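Local structure of BILBO1_N domain-containing protein (Trypanosoma brucei equiperdum, 7A1I) at residues K18-F23 / N83-L88; S60-N65 / C69-L74. The protein probably binds partner proteins through a ubiquitin-like domain of the kind found at the N-terminus of BILBO1, a trypanosome flagellar pocket collar protein. One frame throughout, in Å; residues are numbered along the deposited sequence.

Interaction 1: K18-F23 / N83-L88; sequences KVNLRF and NSQVYL
Segments 18-23 and 83-88 run antiparallel with strand 6-14 between them, the closest CA atoms, those of N20 and Y87, being 8.7 Å apart, so that only side chains can meet. N20 and Q85 bridge the gap from opposite directions with a double amide pairing. Q85 NE2 gives the straighter bond, 2.9 Å long and 164° at the hydrogen, to N20 OD1, which it meets from above the carbonyl plane. In return N20 ND2 reaches Q85 OE1 at 3.2 Å along a more bent path, the two amides being twisted 51° against each other; ND2 also bonds to P101 O. The bend at chi2 of Q85 (72°) curls its chain over the next residue, and NE2 makes a second bond, of 3.1 Å, to V86 O, which fixes the rotation of the amide. Beside this pair K18 crosses Y87 at about a right angle; CD lies at the edge of the ring, and NZ is 3.0 Å from the OH. D95 bonds the hydroxyl and shares the ammonium group with D13 and I96 O. V19, L21 and L88 touch helix 32-50 on the opposite face, the architecture of a ubiquitin-like beta-grasp fold.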
loop_
_atom_site.group_PDB
_atom_site.type_symbol
_atom_site.label_atom_id
_atom_site.label_comp_id
_atom_site.label_asym_id
_atom_site.label_seq_id
_atom_site.Cartn_x
_atom_site.Cartn_y
_atom_site.Cartn_z
ATOM N N LYS A 18 -9.129 4.599 4.844
ATOM C CA LYS A 18 -8.071 4.111 3.956
ATOM C C LYS A 18 -7.076 5.228 3.653
ATOM O O LYS A 18 -7.479 6.362 3.372
ATOM C CB LYS A 18 -8.642 3.535 2.658
ATOM C CG LYS A 18 -9.775 2.542 2.880
ATOM C CD LYS A 18 -9.350 1.373 3.756
ATOM C CE LYS A 18 -10.566 0.535 4.152
ATOM N NZ LYS A 18 -10.213 -0.671 4.961
ATOM N N VAL A 19 -5.783 4.919 3.759
ATOM C CA VAL A 19 -4.706 5.864 3.469
ATOM C C VAL A 19 -3.900 5.314 2.296
ATOM O O VAL A 19 -3.517 4.138 2.302
ATOM C CB VAL A 19 -3.774 6.082 4.674
ATOM C CG1 VAL A 19 -2.642 7.050 4.301
ATOM C CG2 VAL A 19 -4.540 6.607 5.847
ATOM N N ASN A 20 -3.643 6.164 1.302
ATOM C CA ASN A 20 -2.991 5.779 0.058
ATOM C C ASN A 20 -1.753 6.649 -0.143
ATOM O O ASN A 20 -1.829 7.870 0.009
ATOM C CB ASN A 20 -3.974 5.944 -1.111
ATOM C CG ASN A 20 -3.565 5.162 -2.342
ATOM O OD1 ASN A 20 -2.728 4.285 -2.275
ATOM N ND2 ASN A 20 -4.169 5.488 -3.475
ATOM N N LEU A 21 -0.615 6.008 -0.455
ATOM C CA LEU A 21 0.674 6.649 -0.706
ATOM C C LEU A 21 1.205 6.292 -2.093
ATOM O O LEU A 21 1.091 5.146 -2.538
ATOM C CB LEU A 21 1.731 6.208 0.319
ATOM C CG LEU A 21 1.392 6.384 1.795
ATOM C CD1 LEU A 21 2.525 5.858 2.666
ATOM C CD2 LEU A 21 1.113 7.844 2.094
ATOM N N ARG A 22 1.833 7.254 -2.762
ATOM C CA ARG A 22 2.443 7.022 -4.066
ATOM C C ARG A 22 3.957 7.024 -3.924
ATOM O O ARG A 22 4.521 7.936 -3.305
ATOM C CB ARG A 22 2.004 8.083 -5.078
ATOM C CG ARG A 22 2.186 7.662 -6.525
ATOM C CD ARG A 22 3.551 8.011 -7.065
ATOM N NE ARG A 22 3.785 9.449 -7.050
ATOM C CZ ARG A 22 3.476 10.252 -8.060
ATOM N NH1 ARG A 22 2.925 9.751 -9.159
ATOM N NH2 ARG A 22 3.725 11.552 -7.975
ATOM N N PHE A 23 4.611 6.031 -4.534
ATOM C CA PHE A 23 6.063 5.938 -4.601
ATOM C C PHE A 23 6.502 5.942 -6.059
ATOM O O PHE A 23 5.895 5.270 -6.902
ATOM C CB PHE A 23 6.576 4.666 -3.912
ATOM C CG PHE A 23 6.320 4.643 -2.435
ATOM C CD1 PHE A 23 5.268 3.902 -1.911
ATOM C CD2 PHE A 23 7.126 5.368 -1.569
ATOM C CE1 PHE A 23 5.021 3.895 -0.542
ATOM C CE2 PHE A 23 6.882 5.376 -0.202
ATOM C CZ PHE A 23 5.838 4.641 0.316
ATOM N N ASN A 83 1.550 2.366 -12.384
ATOM C CA ASN A 83 0.251 2.770 -11.853
ATOM C C ASN A 83 -0.446 1.641 -11.112
ATOM O O ASN A 83 -1.673 1.678 -10.946
ATOM C CB ASN A 83 -0.668 3.319 -12.952
ATOM C CG ASN A 83 -0.295 4.724 -13.379
ATOM O OD1 ASN A 83 0.323 5.474 -12.618
ATOM N ND2 ASN A 83 -0.675 5.095 -14.600
ATOM N N SER A 84 0.302 0.640 -10.652
ATOM C CA SER A 84 -0.309 -0.412 -9.858
ATOM C C SER A 84 -0.806 0.135 -8.524
ATOM O O SER A 84 -0.247 1.082 -7.961
ATOM C CB SER A 84 0.680 -1.557 -9.622
ATOM O OG SER A 84 0.832 -2.345 -10.796
ATOM N N GLN A 85 -1.885 -0.468 -8.025
ATOM C CA GLN A 85 -2.420 -0.159 -6.704
ATOM C C GLN A 85 -2.226 -1.392 -5.831
ATOM O O GLN A 85 -2.762 -2.469 -6.132
ATOM C CB GLN A 85 -3.903 0.237 -6.751
ATOM C CG GLN A 85 -4.483 0.523 -5.373
ATOM C CD GLN A 85 -3.970 1.852 -4.774
ATOM O OE1 GLN A 85 -4.154 2.920 -5.359
ATOM N NE2 GLN A 85 -3.306 1.772 -3.629
ATOM N N VAL A 86 -1.466 -1.231 -4.773
ATOM C CA VAL A 86 -1.235 -2.269 -3.780
ATOM C C VAL A 86 -2.070 -1.981 -2.544
ATOM O O VAL A 86 -2.321 -0.812 -2.196
ATOM C CB VAL A 86 0.266 -2.342 -3.441
ATOM C CG1 VAL A 86 0.517 -3.254 -2.243
ATOM C CG2 VAL A 86 1.027 -2.888 -4.664
ATOM N N TYR A 87 -2.513 -3.051 -1.876
ATOM C CA TYR A 87 -3.183 -2.941 -0.586
ATOM C C TYR A 87 -2.493 -3.862 0.407
ATOM O O TYR A 87 -2.285 -5.046 0.118
ATOM C CB TYR A 87 -4.680 -3.296 -0.668
ATOM C CG TYR A 87 -5.441 -2.914 0.580
ATOM C CD1 TYR A 87 -5.742 -3.860 1.566
ATOM C CD2 TYR A 87 -5.877 -1.604 0.771
ATOM C CE1 TYR A 87 -6.453 -3.495 2.716
ATOM C CE2 TYR A 87 -6.576 -1.232 1.919
ATOM C CZ TYR A 87 -6.853 -2.169 2.883
ATOM O OH TYR A 87 -7.564 -1.794 4.007
ATOM N N LEU A 88 -2.179 -3.323 1.587
ATOM C CA LEU A 88 -1.489 -4.047 2.648
ATOM C C LEU A 88 -2.461 -4.354 3.780
ATOM O O LEU A 88 -3.104 -3.439 4.321
ATOM C CB LEU A 88 -0.294 -3.251 3.177
ATOM C CG LEU A 88 0.718 -2.863 2.098
ATOM C CD1 LEU A 88 1.886 -2.063 2.691
ATOM C CD2 LEU A 88 1.222 -4.106 1.343
#

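Interaction 2: S60-N65 / C69-L74; sequences SAVVFN and CTWDRL. With NA (sodium ion), chain F.
F64 and W71 form a non-hydrogen-bonded pair in an antiparallel hairpin, where V63 and D72 exchange two backbone hydrogen bonds and N65 N bonds to T70 O. Followed outward, F64 CB sits over the six-membered ring of W71, 3.8 Å from the centroid, a CH-pi contact. CG stands anti to the backbone N (chi1 -172°), which sends the ring along 69-71. CD2, 3.5 Å from T70 O, lies above the W71 plane, turning the edge of F64 to the face of the five-membered ring, planes 61° apart. CE2 passes C69 C, and CZ ends 3.8 Å from C69 SG, a sulfur-aromatic contact at the ring edge. The opposite face carries a polar group beside the apolar pair V63 and L74: N65 ND2 bonds at 2.9 Å to the syn lone pair of D72 OD2, while T70 OG1 donates to D72 OD1. The turn enters strand 70-73 through a G1 beta bulge, N65 O being met weakly by C69 N and T70 N; F64 O binds a sodium ion at 2.9 Å. Strand 70-73 forms the sheet's margin; strand 60-65 continues inward to 84-89, and V62, F64 and W71 pack on apolar side chains of another protein.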
loop_
_atom_site.group_PDB
_atom_site.type_symbol
_atom_site.label_atom_id
_atom_site.label_comp_id
_atom_site.label_asym_id
_atom_site.label_seq_id
_atom_site.Cartn_x
_atom_site.Cartn_y
_atom_site.Cartn_z
ATOM N N SER A 60 -0.138 -9.492 5.013
ATOM C CA SER A 60 -0.583 -9.970 3.703
ATOM C C SER A 60 -0.634 -8.796 2.727
ATOM O O SER A 60 -0.896 -7.666 3.129
ATOM C CB SER A 60 -1.966 -10.634 3.804
ATOM O OG SER A 60 -2.371 -11.129 2.543
ATOM N N ALA A 61 -0.336 -9.047 1.445
ATOM C CA ALA A 61 -0.371 -7.989 0.431
ATOM C C ALA A 61 -1.125 -8.422 -0.826
ATOM O O ALA A 61 -1.010 -9.575 -1.249
ATOM C CB ALA A 61 1.050 -7.547 0.052
ATOM N N VAL A 62 -1.888 -7.497 -1.434
ATOM C CA VAL A 62 -2.569 -7.772 -2.697
ATOM C C VAL A 62 -2.326 -6.626 -3.670
ATOM O O VAL A 62 -1.993 -5.506 -3.286
ATOM C CB VAL A 62 -4.094 -8.008 -2.531
ATOM C CG1 VAL A 62 -4.360 -9.329 -1.837
ATOM C CG2 VAL A 62 -4.756 -6.827 -1.795
ATOM N N VAL A 63 -2.490 -6.919 -4.957
ATOM C CA VAL A 63 -2.315 -5.916 -5.998
ATOM C C VAL A 63 -3.507 -6.001 -6.937
ATOM O O VAL A 63 -3.989 -7.097 -7.250
ATOM C CB VAL A 63 -0.974 -6.067 -6.751
ATOM C CG1 VAL A 63 -0.824 -7.475 -7.392
ATOM C CG2 VAL A 63 -0.817 -4.971 -7.806
ATOM N N PHE A 64 -4.016 -4.844 -7.348
ATOM C CA PHE A 64 -5.205 -4.826 -8.189
ATOM C C PHE A 64 -4.836 -5.125 -9.637
ATOM O O PHE A 64 -3.940 -4.494 -10.202
ATOM C CB PHE A 64 -5.936 -3.488 -8.092
ATOM C CG PHE A 64 -7.274 -3.489 -8.786
ATOM C CD1 PHE A 64 -7.473 -2.768 -9.953
ATOM C CD2 PHE A 64 -8.329 -4.224 -8.265
ATOM C CE1 PHE A 64 -8.712 -2.771 -10.585
ATOM C CE2 PHE A 64 -9.566 -4.244 -8.895
ATOM C CZ PHE A 64 -9.759 -3.512 -10.053
ATOM N N ASN A 65 -5.557 -6.062 -10.242
ATOM C CA ASN A 65 -5.332 -6.500 -11.611
ATOM C C ASN A 65 -6.374 -5.808 -12.480
ATOM O O ASN A 65 -7.578 -6.013 -12.297
ATOM C CB ASN A 65 -5.442 -8.025 -11.710
ATOM C CG ASN A 65 -4.912 -8.586 -13.030
ATOM O OD1 ASN A 65 -4.737 -7.865 -14.009
ATOM N ND2 ASN A 65 -4.636 -9.882 -13.045
ATOM N N CYS A 69 -10.115 -7.201 -13.078
ATOM C CA CYS A 69 -10.826 -6.428 -12.068
ATOM C C CYS A 69 -10.913 -7.189 -10.744
ATOM O O CYS A 69 -11.968 -7.255 -10.110
ATOM C CB CYS A 69 -12.217 -6.026 -12.568
ATOM S SG CYS A 69 -12.946 -4.635 -11.697
ATOM N N THR A 70 -9.787 -7.765 -10.323
ATOM C CA THR A 70 -9.725 -8.510 -9.072
ATOM C C THR A 70 -8.454 -8.137 -8.320
ATOM O O THR A 70 -7.508 -7.589 -8.885
ATOM C CB THR A 70 -9.720 -10.028 -9.292
ATOM O OG1 THR A 70 -8.608 -10.381 -10.125
ATOM C CG2 THR A 70 -11.021 -10.498 -9.943
ATOM N N TRP A 71 -8.429 -8.468 -7.036
ATOM C CA TRP A 71 -7.240 -8.309 -6.212
ATOM C C TRP A 71 -6.486 -9.633 -6.186
ATOM O O TRP A 71 -7.045 -10.658 -5.785
ATOM C CB TRP A 71 -7.597 -7.864 -4.798
ATOM C CG TRP A 71 -8.176 -6.482 -4.712
ATOM C CD1 TRP A 71 -9.508 -6.136 -4.753
ATOM C CD2 TRP A 71 -7.446 -5.258 -4.586
ATOM N NE1 TRP A 71 -9.641 -4.776 -4.638
ATOM C CE2 TRP A 71 -8.395 -4.211 -4.536
ATOM C CE3 TRP A 71 -6.082 -4.946 -4.498
ATOM C CZ2 TRP A 71 -8.025 -2.868 -4.412
ATOM C CZ3 TRP A 71 -5.710 -3.613 -4.380
ATOM C CH2 TRP A 71 -6.684 -2.585 -4.328
ATOM N N ASP A 72 -5.242 -9.619 -6.660
ATOM C CA ASP A 72 -4.390 -10.803 -6.693
ATOM C C ASP A 72 -3.389 -10.777 -5.539
ATOM O O ASP A 72 -2.940 -9.714 -5.113
ATOM C CB ASP A 72 -3.633 -10.884 -8.020
ATOM C CG ASP A 72 -4.564 -10.959 -9.226
ATOM O OD1 ASP A 72 -5.739 -11.373 -9.064
ATOM O OD2 ASP A 72 -4.109 -10.627 -10.345
ATOM N N ARG A 73 -3.019 -11.954 -5.048
ATOM C CA ARG A 73 -1.947 -12.018 -4.059
ATOM C C ARG A 73 -0.655 -11.454 -4.651
ATOM O O ARG A 73 -0.303 -11.755 -5.795
ATOM C CB ARG A 73 -1.727 -13.460 -3.599
ATOM C CG ARG A 73 -1.367 -13.551 -2.127
ATOM C CD ARG A 73 -1.057 -14.970 -1.699
ATOM N NE ARG A 73 -2.067 -15.935 -2.130
ATOM C CZ ARG A 73 -3.125 -16.284 -1.404
ATOM N NH1 ARG A 73 -3.319 -15.739 -0.208
ATOM N NH2 ARG A 73 -3.986 -17.179 -1.877
ATOM N N LEU A 74 0.049 -10.618 -3.876
ATOM C CA LEU A 74 1.285 -9.981 -4.345
ATOM C C LEU A 74 2.469 -10.847 -3.929
ATOM O O LEU A 74 2.830 -10.888 -2.747
ATOM C CB LEU A 74 1.426 -8.562 -3.789
ATOM C CG LEU A 74 2.687 -7.816 -4.271
ATOM C CD1 LEU A 74 2.782 -7.778 -5.799
ATOM C CD2 LEU A 74 2.746 -6.399 -3.689
HETATM NA NA NA F . -1.737 -4.384 -12.116
#

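How the interactions relate
Interaction 2 pairs adjacent strands at one margin of the sheet, whereas interaction 1 spans strand 6-14 by side chains. Along the chain interaction 2 is nested inside the loop that interaction 1 closes, in the order 18-23, 60-65, 69-74, 83-88, with helix 32-50 falling between the first two segments. Their centres are 11 Å apart, interaction 1 near the middle of the domain and interaction 2 at the surface. Strand 84-89 joins them, being the sheet neighbour of 60-65: Y87 N lies 2.9 Å from V62 O in a probable hydrogen bond, and Q85 O pairs likewise with F64 N. Both contacts also touch another protein, consistent with a continuous binding surface across these strands.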